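Local coordinates for bile salt hydrolase/transferase (Clostridium perfringens, PDB 2BJF), which hydrolyses the amide bond of glycine- and taurine-conjugated bile salts, releasing free bile acids, and can also act as a bile acid amine N-acyltransferase, at residues P65-G70 / F105-L110; N82-V87 / N139-W144; I100-F105 / I128-I133; F179-A184 / T224-F229. All coordinates share one frame; numbering follows the deposited sequence. Where two conformers were deposited one is given.

All four contacts lie in one choloylglycine hydrolase chain. Interactions 1, 2 and 3 cluster, with centres 11 to 15 Å apart, and touch one another. Interactions 1 and 3 share Phe105, at the start of helix 105-112, whose ring also packs on Trp144 of interaction 2. Interactions 1 and 2 reach the same large antiparallel sheet. Along the chain, interaction 3 is nested inside the loop closed by interaction 2, and interaction 1 crosses both. Each of the three contributes at least one residue to the deoxycholate pocket. Interaction 4 follows later in sequence, about 14 Å from interaction 2 between centres. There Pro225 approaches the bound taurine, on the side where other subunits meet the chain.

Interaction 1: P65-G70 / F105-L110; sequences PTFADG and FLLWVL
Leu106, Leu107 and Leu110 reach from helix 105-112 onto the chain as it leaves strand 64-67 and turns a corner. The strand and helix segments run almost at right angles, 89° between their directions, with axes 7.3 Å apart. The three leucines spread along the 65-70 segment, Leu106 and Leu107 sharing Phe67. Leu106 splits its two methyls. CD2 packs against CB of Phe67 at 3.8 Å, while CD1 lies over the backbone at the corner, 3.3 Å from Ala68 O. Leu107 meets the far end of the Phe67 side chain. Its CD1 comes obliquely to the ring and is 3.9 Å from Phe67 CE2. The other methyl, CD2, rests near Pro65 O. Phe67 carries its CG anti to the carbonyl carbon (chi1 -73°), which lays the ring beside Leu107 while CB stays with Leu106. Leu110 comes against the backbone of Gly70, CD1 lying 3.4 Å from Gly70 C. Glycine presents only backbone to this methyl. No direct hydrogen bond joins the segments. One water instead accepts from Phe67 N at 3.1 Å and from Leu107 N at 3.2 Å, so it satisfies two buried amides. Ile31 and Ile33 of strand 29-33 pack on the Phe67 side chain. Asp69 turns away from the helix and forms a salt bridge with Arg18, a deoxycholate-binding residue; Tyr278 also bonds to it. This is helix-on-sheet packing, in an enzyme of the Ntn-hydrolase clan. The helix backs the corner where Ala68 lines the deoxycholate pocket.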
# COMPACT_ATOMS: atom_id res chain seq x y z
N PRO A 65 42.75 0.72 11.20
CA PRO A 65 41.49 -0.03 11.30
C PRO A 65 40.26 0.87 11.43
O PRO A 65 40.26 1.80 12.24
CB PRO A 65 41.68 -0.87 12.56
CG PRO A 65 42.62 -0.07 13.41
CD PRO A 65 43.49 0.73 12.48
N THR A 66 39.24 0.59 10.63
CA THR A 66 37.97 1.30 10.69
C THR A 66 36.82 0.30 10.59
O THR A 66 36.90 -0.66 9.81
CB THR A 66 37.87 2.43 9.63
OG1 THR A 66 36.64 3.15 9.79
CG2 THR A 66 37.97 1.88 8.20
N PHE A 67 35.77 0.51 11.38
CA PHE A 67 34.74 -0.52 11.59
C PHE A 67 33.37 -0.21 10.99
O PHE A 67 32.96 0.95 10.90
CB PHE A 67 34.59 -0.81 13.09
CG PHE A 67 35.73 -1.58 13.68
CD1 PHE A 67 35.65 -2.96 13.81
CD2 PHE A 67 36.88 -0.93 14.11
CE1 PHE A 67 36.71 -3.68 14.35
CE2 PHE A 67 37.94 -1.64 14.65
CZ PHE A 67 37.86 -3.02 14.77
N ALA A 68 32.68 -1.28 10.60
CA ALA A 68 31.29 -1.20 10.15
C ALA A 68 30.33 -1.51 11.30
O ALA A 68 29.28 -0.88 11.43
CB ALA A 68 31.06 -2.16 9.00
N ASP A 69 30.71 -2.48 12.12
CA ASP A 69 29.99 -2.84 13.34
C ASP A 69 30.88 -3.71 14.22
O ASP A 69 31.73 -4.44 13.71
CB ASP A 69 28.66 -3.56 13.05
CG ASP A 69 28.81 -4.71 12.07
OD1 ASP A 69 28.82 -4.45 10.85
OD2 ASP A 69 28.91 -5.87 12.53
N GLY A 70 30.68 -3.63 15.53
CA GLY A 70 31.49 -4.40 16.46
C GLY A 70 31.05 -4.26 17.90
O GLY A 70 30.07 -3.59 18.21
N PHE A 105 34.64 7.09 14.62
CA PHE A 105 33.59 7.15 15.64
C PHE A 105 33.28 5.80 16.28
O PHE A 105 33.21 5.69 17.51
CB PHE A 105 32.31 7.79 15.11
CG PHE A 105 31.24 7.96 16.16
CD1 PHE A 105 31.23 9.07 16.99
CD2 PHE A 105 30.24 6.99 16.32
CE1 PHE A 105 30.25 9.22 17.97
CE2 PHE A 105 29.26 7.14 17.29
CZ PHE A 105 29.26 8.26 18.12
N LEU A 106 33.09 4.77 15.45
CA LEU A 106 32.73 3.45 15.95
C LEU A 106 33.81 2.90 16.89
O LEU A 106 33.50 2.44 18.00
CB LEU A 106 32.46 2.49 14.79
CG LEU A 106 31.47 1.35 15.06
CD1 LEU A 106 30.85 0.87 13.77
CD2 LEU A 106 32.12 0.18 15.80
N LEU A 107 35.07 2.97 16.46
CA LEU A 107 36.19 2.53 17.28
C LEU A 107 36.33 3.37 18.55
O LEU A 107 36.65 2.84 19.61
CB LEU A 107 37.50 2.54 16.47
CG LEU A 107 38.79 2.09 17.16
CD1 LEU A 107 38.68 0.67 17.72
CD2 LEU A 107 39.97 2.21 16.21
N TRP A 108 36.09 4.67 18.44
CA TRP A 108 36.14 5.58 19.59
C TRP A 108 35.15 5.17 20.68
O TRP A 108 35.48 5.21 21.87
CB TRP A 108 35.90 7.03 19.15
CG TRP A 108 35.80 8.02 20.28
CD1 TRP A 108 36.83 8.64 20.92
CD2 TRP A 108 34.60 8.51 20.89
NE1 TRP A 108 36.35 9.48 21.90
CE2 TRP A 108 34.98 9.41 21.90
CE3 TRP A 108 33.23 8.26 20.69
CZ2 TRP A 108 34.05 10.08 22.71
CZ3 TRP A 108 32.30 8.92 21.49
CH2 TRP A 108 32.72 9.82 22.49
N VAL A 109 33.95 4.76 20.27
CA VAL A 109 32.93 4.28 21.21
C VAL A 109 33.38 2.99 21.90
O VAL A 109 33.36 2.90 23.13
CB VAL A 109 31.57 4.06 20.50
CG1 VAL A 109 30.58 3.36 21.43
CG2 VAL A 109 31.00 5.39 20.02
N LEU A 110 33.80 2.01 21.11
CA LEU A 110 34.10 0.68 21.62
C LEU A 110 35.40 0.61 22.43
O LEU A 110 35.48 -0.12 23.41
CB LEU A 110 34.15 -0.35 20.49
CG LEU A 110 32.86 -0.57 19.69
CD1 LEU A 110 33.09 -1.65 18.66
CD2 LEU A 110 31.69 -0.93 20.61
O HOH W 1 35.80 2.85 13.35

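Interaction 2: N82-V87 / N139-W144; sequences NFPVYV and NTTLHW. With DXC ((3alpha,5beta,12alpha)-3,12-dihydroxycholan-24-oic acid), chain B; TAU (2-aminoethanesulfonic acid), chain C.
His143 stacks on Phe83 where the 82-87 loop leaves its strand. The histidine CG sits in the crowded position between backbone N and carbonyl carbon (chi1 66°), which swings the side chain over the phenyl face. Its CB makes a CH-pi contact, 4.0 Å from the Phe83 ring centroid. CG lies 3.7 Å from Phe83 CG. ND1 is above the rim, 3.5 Å from Phe83 CD1, and hydrogen-bonds Glu157. CE1 also lies near Phe83 CD1. On the other branch CD2 passes 3.6 Å from Asn82 O. NE2, at the tip, is bonded to Thr174 O. The rings form an offset stack with planes only 6° apart, and Val85 O lies over the opposite phenyl face. Beside the stack, Phe83 N donates to Thr141 O at 2.9 Å. In one of its two conformers, Asn82 OD1 accepts from Thr141 OG1 at 3.1 Å, and ND2 makes a weak bond to taurine O3. Leu142 packs on deoxycholate C16 with CD1. Asn82 and Leu142 are a non-hydrogen-bonded antiparallel pair, which joins strands 77-82 and 142-147. Beyond them, Leu210 of the second subunit packs on Pro84, and strand 153-158 flanks strand 142-147.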
# COMPACT_ATOMS: atom_id res chain seq x y z
N ASN A 82 24.33 3.59 6.88
CA ASN A 82 24.26 4.69 5.92
C ASN A 82 23.22 5.74 6.31
O ASN A 82 22.15 5.41 6.80
CB ASN A 82 23.99 4.16 4.50
CG ASN A 82 24.15 5.23 3.43
OD1 ASN A 82 25.04 6.08 3.50
ND2 ASN A 82 23.30 5.17 2.41
N PHE A 83 23.57 7.01 6.09
CA PHE A 83 22.71 8.13 6.48
C PHE A 83 22.94 9.27 5.48
O PHE A 83 23.46 10.33 5.86
CB PHE A 83 23.07 8.55 7.92
CG PHE A 83 22.06 9.46 8.58
CD1 PHE A 83 20.71 9.13 8.62
CD2 PHE A 83 22.49 10.63 9.21
CE1 PHE A 83 19.79 9.97 9.24
CE2 PHE A 83 21.57 11.48 9.83
CZ PHE A 83 20.22 11.14 9.85
N PRO A 84 22.54 9.06 4.21
CA PRO A 84 22.92 9.96 3.11
C PRO A 84 22.21 11.30 3.11
O PRO A 84 22.74 12.28 2.58
CB PRO A 84 22.54 9.16 1.86
CG PRO A 84 21.42 8.30 2.30
CD PRO A 84 21.69 7.96 3.74
N VAL A 85 21.01 11.35 3.68
CA VAL A 85 20.24 12.58 3.72
C VAL A 85 20.07 13.03 5.17
O VAL A 85 19.88 12.20 6.07
CB VAL A 85 18.86 12.43 3.02
CG1 VAL A 85 18.29 13.81 2.69
CG2 VAL A 85 18.98 11.60 1.75
N TYR A 86 20.15 14.34 5.37
CA TYR A 86 19.96 15.01 6.67
C TYR A 86 21.22 15.02 7.56
O TYR A 86 21.23 15.65 8.62
CB TYR A 86 18.72 14.49 7.42
CG TYR A 86 17.46 14.50 6.58
CD1 TYR A 86 16.83 15.70 6.25
CD2 TYR A 86 16.91 13.31 6.11
CE1 TYR A 86 15.68 15.71 5.46
CE2 TYR A 86 15.76 13.31 5.33
CZ TYR A 86 15.15 14.51 5.01
OH TYR A 86 14.01 14.51 4.24
N VAL A 87 22.27 14.33 7.11
CA VAL A 87 23.55 14.31 7.83
C VAL A 87 24.33 15.61 7.58
O VAL A 87 24.23 16.21 6.50
CB VAL A 87 24.40 13.07 7.44
CG1 VAL A 87 24.98 13.21 6.02
CG2 VAL A 87 25.51 12.82 8.46
N ASN A 139 34.32 11.00 3.72
CA ASN A 139 33.83 9.96 4.62
C ASN A 139 32.43 9.53 4.22
O ASN A 139 31.64 10.34 3.71
CB ASN A 139 33.82 10.47 6.06
CG ASN A 139 35.20 10.49 6.68
OD1 ASN A 139 35.83 9.44 6.87
ND2 ASN A 139 35.68 11.68 7.03
N THR A 140 32.12 8.26 4.46
CA THR A 140 30.78 7.73 4.25
C THR A 140 29.80 8.46 5.17
O THR A 140 30.12 8.76 6.32
CB THR A 140 30.73 6.20 4.53
OG1 THR A 140 31.78 5.55 3.80
CG2 THR A 140 29.39 5.60 4.11
N THR A 141 28.63 8.78 4.63
CA THR A 141 27.56 9.41 5.40
C THR A 141 26.96 8.36 6.34
O THR A 141 26.44 7.34 5.89
CB THR A 141 26.47 9.99 4.49
OG1 THR A 141 26.02 8.98 3.58
CG2 THR A 141 27.00 11.17 3.70
N LEU A 142 27.04 8.62 7.64
CA LEU A 142 26.71 7.61 8.65
C LEU A 142 25.89 8.12 9.82
O LEU A 142 25.99 9.29 10.21
CB LEU A 142 27.99 6.97 9.20
CG LEU A 142 28.93 6.18 8.28
CD1 LEU A 142 30.29 6.08 8.93
CD2 LEU A 142 28.36 4.81 7.95
N HIS A 143 25.08 7.22 10.37
CA HIS A 143 24.56 7.35 11.73
C HIS A 143 24.78 6.03 12.47
O HIS A 143 25.04 5.00 11.84
CB HIS A 143 23.09 7.83 11.75
CG HIS A 143 22.10 6.87 11.16
ND1 HIS A 143 20.75 6.98 11.39
CD2 HIS A 143 22.26 5.79 10.36
CE1 HIS A 143 20.12 6.01 10.76
NE2 HIS A 143 21.01 5.27 10.13
N TRP A 144 24.71 6.07 13.80
CA TRP A 144 25.13 4.92 14.60
C TRP A 144 24.07 4.45 15.58
O TRP A 144 23.34 5.26 16.15
CB TRP A 144 26.42 5.24 15.36
CG TRP A 144 27.60 5.54 14.48
CD1 TRP A 144 28.57 4.67 14.08
CD2 TRP A 144 27.93 6.80 13.88
NE1 TRP A 144 29.48 5.30 13.27
CE2 TRP A 144 29.11 6.62 13.13
CE3 TRP A 144 27.34 8.08 13.91
CZ2 TRP A 144 29.72 7.65 12.42
CZ3 TRP A 144 27.94 9.11 13.20
CH2 TRP A 144 29.12 8.89 12.46
C1 DXC B . 36.07 5.75 1.41
C2 DXC B . 35.97 6.17 2.87
C3 DXC B . 36.87 5.34 3.81
C4 DXC B . 36.71 3.82 3.64
C5 DXC B . 36.80 3.45 2.16
C6 DXC B . 35.84 4.25 1.26
C7 DXC B . 36.67 5.80 5.26
C8 DXC B . 35.37 5.31 5.89
C9 DXC B . 35.10 3.82 5.68
C10 DXC B . 35.35 3.37 4.23
C11 DXC B . 33.64 3.47 6.01
C12 DXC B . 33.29 1.99 5.88
C13 DXC B . 33.58 1.51 4.45
C14 DXC B . 35.01 1.88 4.02
C15 DXC B . 33.04 3.94 7.33
C16 DXC B . 31.79 3.06 7.47
C17 DXC B . 31.81 2.07 6.29
C18 DXC B . 37.86 3.09 4.34
C19 DXC B . 31.00 0.79 6.59
O1 DXC B . 32.64 2.04 3.51
O2 DXC B . 35.08 6.45 0.65
C20 DXC B . 34.09 1.12 6.87
C21 DXC B . 29.51 1.09 6.77
C22 DXC B . 28.87 1.72 5.53
C23 DXC B . 27.38 1.50 5.47
O3 DXC B . 26.83 0.74 6.29
O4 DXC B . 26.74 2.11 4.59
C24 DXC B . 31.18 -0.33 5.56
C1 TAU C . 20.94 5.50 -0.65
C2 TAU C . 21.42 4.42 -0.22
N1 TAU C . 20.67 6.55 -1.26
S TAU C . 20.86 3.74 1.09
O1 TAU C . 20.52 4.78 2.09
O2 TAU C . 19.66 2.95 0.76
O3 TAU C . 21.91 2.86 1.65

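Interaction 3: I100-F105 / I128-I133; sequences IPVYNF and IVDIPI
The Tyr103 ring lies against Ile133, whose CA is over one face, 4.0 Å from the ring centroid. Ile133 CB and CG1 extend this cover toward Tyr103 CG and CD1. At the edge and in the ring plane sits Ile131 O, 3.3 Å from Tyr103 CD2. Asn44 bonds the Tyr103 hydroxyl at the far end. The Phe105 ring takes Ile128 CD1 off-centre, 4.3 Å from its centroid. With its CG anti to the backbone N (chi1 -176°), Phe105 brings this ring back toward the strand pair. Strands 98-101 and 126-129 run parallel beside these rings. Val129 N donates to Ile100 O at 2.9 Å, and Val102 N donates to Val129 O at 3.1 Å. Val129 is thus held by the residues before and after Pro101, so the proline, which has no N-H, costs no bond here. Ile100 and Ile128 point to one face of the pair, Pro101 and Val129 to the other. Val102 CG2 packs on Ile128 CG2 at 3.7 Å. Asp130 centres an inverse gamma turn, and its OD1 is bonded by Asn139. The contact combines two kinds of chemistry. Main-chain hydrogen bonds set the parallel register, and branched aliphatic and aromatic carbon fills the buried space beside it. Ile133 meets both the tyrosine face and deoxycholate, so this packing reaches the steroid pocket.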
# COMPACT_ATOMS: atom_id res chain seq x y z
N ILE A 100 35.50 14.07 16.96
CA ILE A 100 35.71 12.70 16.53
C ILE A 100 35.56 12.60 15.01
O ILE A 100 34.50 12.93 14.48
CB ILE A 100 34.70 11.73 17.20
CG1 ILE A 100 34.61 11.99 18.71
CG2 ILE A 100 35.08 10.27 16.92
CD1 ILE A 100 33.24 11.72 19.30
N PRO A 101 36.62 12.17 14.31
CA PRO A 101 36.52 11.97 12.86
C PRO A 101 35.50 10.88 12.53
O PRO A 101 35.39 9.90 13.26
CB PRO A 101 37.93 11.51 12.47
CG PRO A 101 38.81 11.99 13.58
CD PRO A 101 37.97 11.87 14.80
N VAL A 102 34.77 11.07 11.43
CA VAL A 102 33.70 10.15 11.03
C VAL A 102 34.16 8.69 10.99
O VAL A 102 33.50 7.81 11.56
CB VAL A 102 33.07 10.53 9.66
CG1 VAL A 102 31.86 9.66 9.35
CG2 VAL A 102 32.67 12.00 9.64
N TYR A 103 35.29 8.44 10.33
CA TYR A 103 35.83 7.09 10.16
C TYR A 103 36.21 6.42 11.49
O TYR A 103 36.29 5.19 11.56
CB TYR A 103 37.06 7.11 9.23
CG TYR A 103 38.26 7.85 9.79
CD1 TYR A 103 39.15 7.22 10.66
CD2 TYR A 103 38.49 9.18 9.46
CE1 TYR A 103 40.24 7.90 11.19
CE2 TYR A 103 39.59 9.87 9.97
CZ TYR A 103 40.46 9.22 10.84
OH TYR A 103 41.54 9.89 11.36
N ASN A 104 36.43 7.23 12.52
CA ASN A 104 36.92 6.73 13.81
C ASN A 104 35.86 6.63 14.91
O ASN A 104 36.14 6.14 16.00
CB ASN A 104 38.11 7.58 14.29
CG ASN A 104 39.00 6.84 15.28
OD1 ASN A 104 39.37 5.69 15.06
ND2 ASN A 104 39.34 7.51 16.38
N PHE A 105 34.64 7.09 14.62
CA PHE A 105 33.59 7.15 15.64
C PHE A 105 33.28 5.80 16.28
O PHE A 105 33.21 5.69 17.51
CB PHE A 105 32.31 7.79 15.11
CG PHE A 105 31.24 7.96 16.16
CD1 PHE A 105 31.23 9.07 16.99
CD2 PHE A 105 30.24 6.99 16.32
CE1 PHE A 105 30.25 9.22 17.97
CE2 PHE A 105 29.26 7.14 17.29
CZ PHE A 105 29.26 8.26 18.12
N ILE A 128 31.13 15.38 15.52
CA ILE A 128 31.68 14.51 14.49
C ILE A 128 32.19 15.34 13.31
O ILE A 128 31.44 16.11 12.71
CB ILE A 128 30.68 13.41 14.07
CG1 ILE A 128 30.27 12.59 15.30
CG2 ILE A 128 31.29 12.50 13.01
CD1 ILE A 128 29.07 11.69 15.10
N VAL A 129 33.47 15.18 13.00
CA VAL A 129 34.16 16.01 12.02
C VAL A 129 34.55 15.23 10.76
O VAL A 129 35.01 14.09 10.84
CB VAL A 129 35.39 16.74 12.65
CG1 VAL A 129 36.36 15.76 13.30
CG2 VAL A 129 36.10 17.62 11.63
N ASP A 130 34.36 15.85 9.59
CA ASP A 130 34.63 15.21 8.30
C ASP A 130 36.11 15.27 7.93
O ASP A 130 36.49 15.90 6.93
CB ASP A 130 33.75 15.84 7.21
CG ASP A 130 33.63 14.97 5.96
OD1 ASP A 130 34.16 13.83 5.95
OD2 ASP A 130 33.01 15.43 4.98
N ILE A 131 36.94 14.63 8.74
CA ILE A 131 38.37 14.48 8.46
C ILE A 131 38.58 13.20 7.65
O ILE A 131 38.15 12.13 8.08
CB ILE A 131 39.22 14.44 9.77
CG1 ILE A 131 39.03 15.71 10.61
CG2 ILE A 131 40.71 14.18 9.47
CD1 ILE A 131 39.43 17.02 9.93
N PRO A 132 39.23 13.31 6.48
CA PRO A 132 39.51 12.12 5.67
C PRO A 132 40.45 11.14 6.37
O PRO A 132 41.39 11.56 7.05
CB PRO A 132 40.17 12.69 4.41
CG PRO A 132 40.69 14.02 4.81
CD PRO A 132 39.72 14.54 5.83
N ILE A 133 40.18 9.84 6.20
CA ILE A 133 41.03 8.78 6.75
C ILE A 133 42.40 8.79 6.08
O ILE A 133 43.42 8.48 6.70
CB ILE A 133 40.34 7.38 6.62
CG1 ILE A 133 41.09 6.32 7.44
CG2 ILE A 133 40.17 6.97 5.15
CD1 ILE A 133 40.32 5.03 7.65

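Interaction 4: F179-A184 / T224-F229; sequences FDWHVA and TPASRF
Pro225, Ala226 and Phe229 meet helix 179-186, chiefly through His182. Ahead of them Thr224 is the N-cap: its OG1 accepts a weak bond from Ser227 N, and Asp222 also bonds that hydroxyl. Pro225 begins the helix, with Pro225 O 4.1 Å from His182 CE1. That oxygen has a hydrogen bond from Thr174. Ala226 works in three ways. Its CA lies at the histidine edge, 3.6 Å from His182 CE1. Its CB touches Trp181 CZ3 at 3.8 Å. Its O accepts from a water that lies 2.9 Å from His182 ND1, in the imidazole plane. Ser227 points away from helix 179-186, and its OG bonds Asp222. Arg228 points elsewhere too, bonding Asn175 OD1 and Cys2 O, and so ties the helix start to the inferred nucleophile. Phe229 completes the turn. Its CG is anti to the backbone N (chi1 -168°), which places a ring face against His182. There His182 CB sits over the ring centre, 3.5 Å from the centroid. The two rings form an offset stack, planes at 20°. Phe179 CE1 comes to the phenyl edge, near its plane, 3.9 Å from Phe229 CZ. His182 NE2 is bonded to Asn175 O, which fixes the far side of the imidazole. The helix segments cross at -54°. Strand 172-173 lies beside them, with Val172 on Phe229 and Leu173 on Phe179, while Trp181 stacks on Trp181 of the third subunit.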
# COMPACT_ATOMS: atom_id res chain seq x y z
N PHE A 179 15.89 9.69 12.93
CA PHE A 179 15.27 8.69 13.80
C PHE A 179 13.88 9.09 14.29
O PHE A 179 12.96 8.27 14.30
CB PHE A 179 16.18 8.35 14.99
CG PHE A 179 15.68 7.22 15.84
CD1 PHE A 179 15.64 5.92 15.35
CD2 PHE A 179 15.25 7.46 17.15
CE1 PHE A 179 15.17 4.87 16.15
CE2 PHE A 179 14.78 6.42 17.95
CZ PHE A 179 14.74 5.13 17.44
N ASP A 180 13.72 10.36 14.66
CA ASP A 180 12.43 10.88 15.11
C ASP A 180 11.36 10.80 14.02
O ASP A 180 10.18 10.64 14.33
CB ASP A 180 12.57 12.31 15.65
CG ASP A 180 13.16 13.27 14.64
OD1 ASP A 180 14.28 13.02 14.16
OD2 ASP A 180 12.51 14.29 14.34
N TRP A 181 11.78 10.91 12.76
CA TRP A 181 10.85 10.77 11.63
C TRP A 181 10.28 9.35 11.57
O TRP A 181 9.07 9.17 11.41
CB TRP A 181 11.52 11.14 10.30
CG TRP A 181 10.56 11.17 9.14
CD1 TRP A 181 9.94 12.27 8.62
CD2 TRP A 181 10.09 10.04 8.38
NE1 TRP A 181 9.11 11.90 7.58
CE2 TRP A 181 9.19 10.54 7.42
CE3 TRP A 181 10.34 8.66 8.43
CZ2 TRP A 181 8.54 9.71 6.50
CZ3 TRP A 181 9.70 7.84 7.51
CH2 TRP A 181 8.80 8.36 6.56
N HIS A 182 11.16 8.36 11.70
CA HIS A 182 10.74 6.95 11.65
C HIS A 182 9.82 6.60 12.82
O HIS A 182 8.83 5.90 12.64
CB HIS A 182 11.96 6.02 11.63
CG HIS A 182 12.75 6.09 10.36
ND1 HIS A 182 12.35 5.46 9.20
CD2 HIS A 182 13.92 6.70 10.08
CE1 HIS A 182 13.24 5.68 8.25
NE2 HIS A 182 14.21 6.43 8.76
N VAL A 183 10.16 7.10 14.01
CA VAL A 183 9.35 6.86 15.20
C VAL A 183 7.93 7.41 15.02
O VAL A 183 6.95 6.75 15.39
CB VAL A 183 10.02 7.43 16.48
CG1 VAL A 183 9.11 7.30 17.69
CG2 VAL A 183 11.34 6.73 16.75
N ALA A 184 7.82 8.60 14.43
CA ALA A 184 6.52 9.19 14.12
C ALA A 184 5.79 8.41 13.03
O ALA A 184 4.56 8.30 13.06
CB ALA A 184 6.67 10.66 13.73
N THR A 224 13.03 0.37 0.61
CA THR A 224 13.44 1.69 1.10
C THR A 224 13.68 1.64 2.61
O THR A 224 13.11 0.78 3.30
CB THR A 224 12.41 2.81 0.80
OG1 THR A 224 11.16 2.51 1.44
CG2 THR A 224 12.22 3.00 -0.70
N PRO A 225 14.54 2.53 3.13
CA PRO A 225 14.81 2.57 4.57
C PRO A 225 13.55 2.70 5.43
O PRO A 225 13.44 2.02 6.45
CB PRO A 225 15.71 3.80 4.72
CG PRO A 225 16.37 3.95 3.40
CD PRO A 225 15.34 3.54 2.39
N ALA A 226 12.61 3.56 5.03
CA ALA A 226 11.37 3.75 5.80
C ALA A 226 10.52 2.48 5.86
O ALA A 226 10.03 2.11 6.93
CB ALA A 226 10.56 4.92 5.24
N SER A 227 10.37 1.80 4.73
CA SER A 227 9.59 0.57 4.67
C SER A 227 10.24 -0.56 5.47
O SER A 227 9.55 -1.31 6.17
CB SER A 227 9.36 0.14 3.23
OG SER A 227 8.55 1.09 2.56
N ARG A 228 11.56 -0.66 5.38
CA ARG A 228 12.30 -1.67 6.14
C ARG A 228 12.22 -1.42 7.65
O ARG A 228 12.09 -2.36 8.42
CB ARG A 228 13.76 -1.75 5.67
CG ARG A 228 13.90 -2.35 4.28
CD ARG A 228 15.36 -2.58 3.89
NE ARG A 228 16.05 -1.36 3.49
CZ ARG A 228 16.84 -0.64 4.28
NH1 ARG A 228 17.04 -1.00 5.54
NH2 ARG A 228 17.42 0.46 3.81
N PHE A 229 12.26 -0.14 8.05
CA PHE A 229 12.11 0.24 9.46
C PHE A 229 10.78 -0.26 10.02
O PHE A 229 10.74 -0.87 11.08
CB PHE A 229 12.24 1.76 9.62
CG PHE A 229 12.38 2.22 11.05
CD1 PHE A 229 13.63 2.61 11.55
CD2 PHE A 229 11.28 2.30 11.90
CE1 PHE A 229 13.77 3.04 12.87
CE2 PHE A 229 11.41 2.73 13.22
CZ PHE A 229 12.66 3.10 13.70
O HOH W 2 9.72 4.25 8.86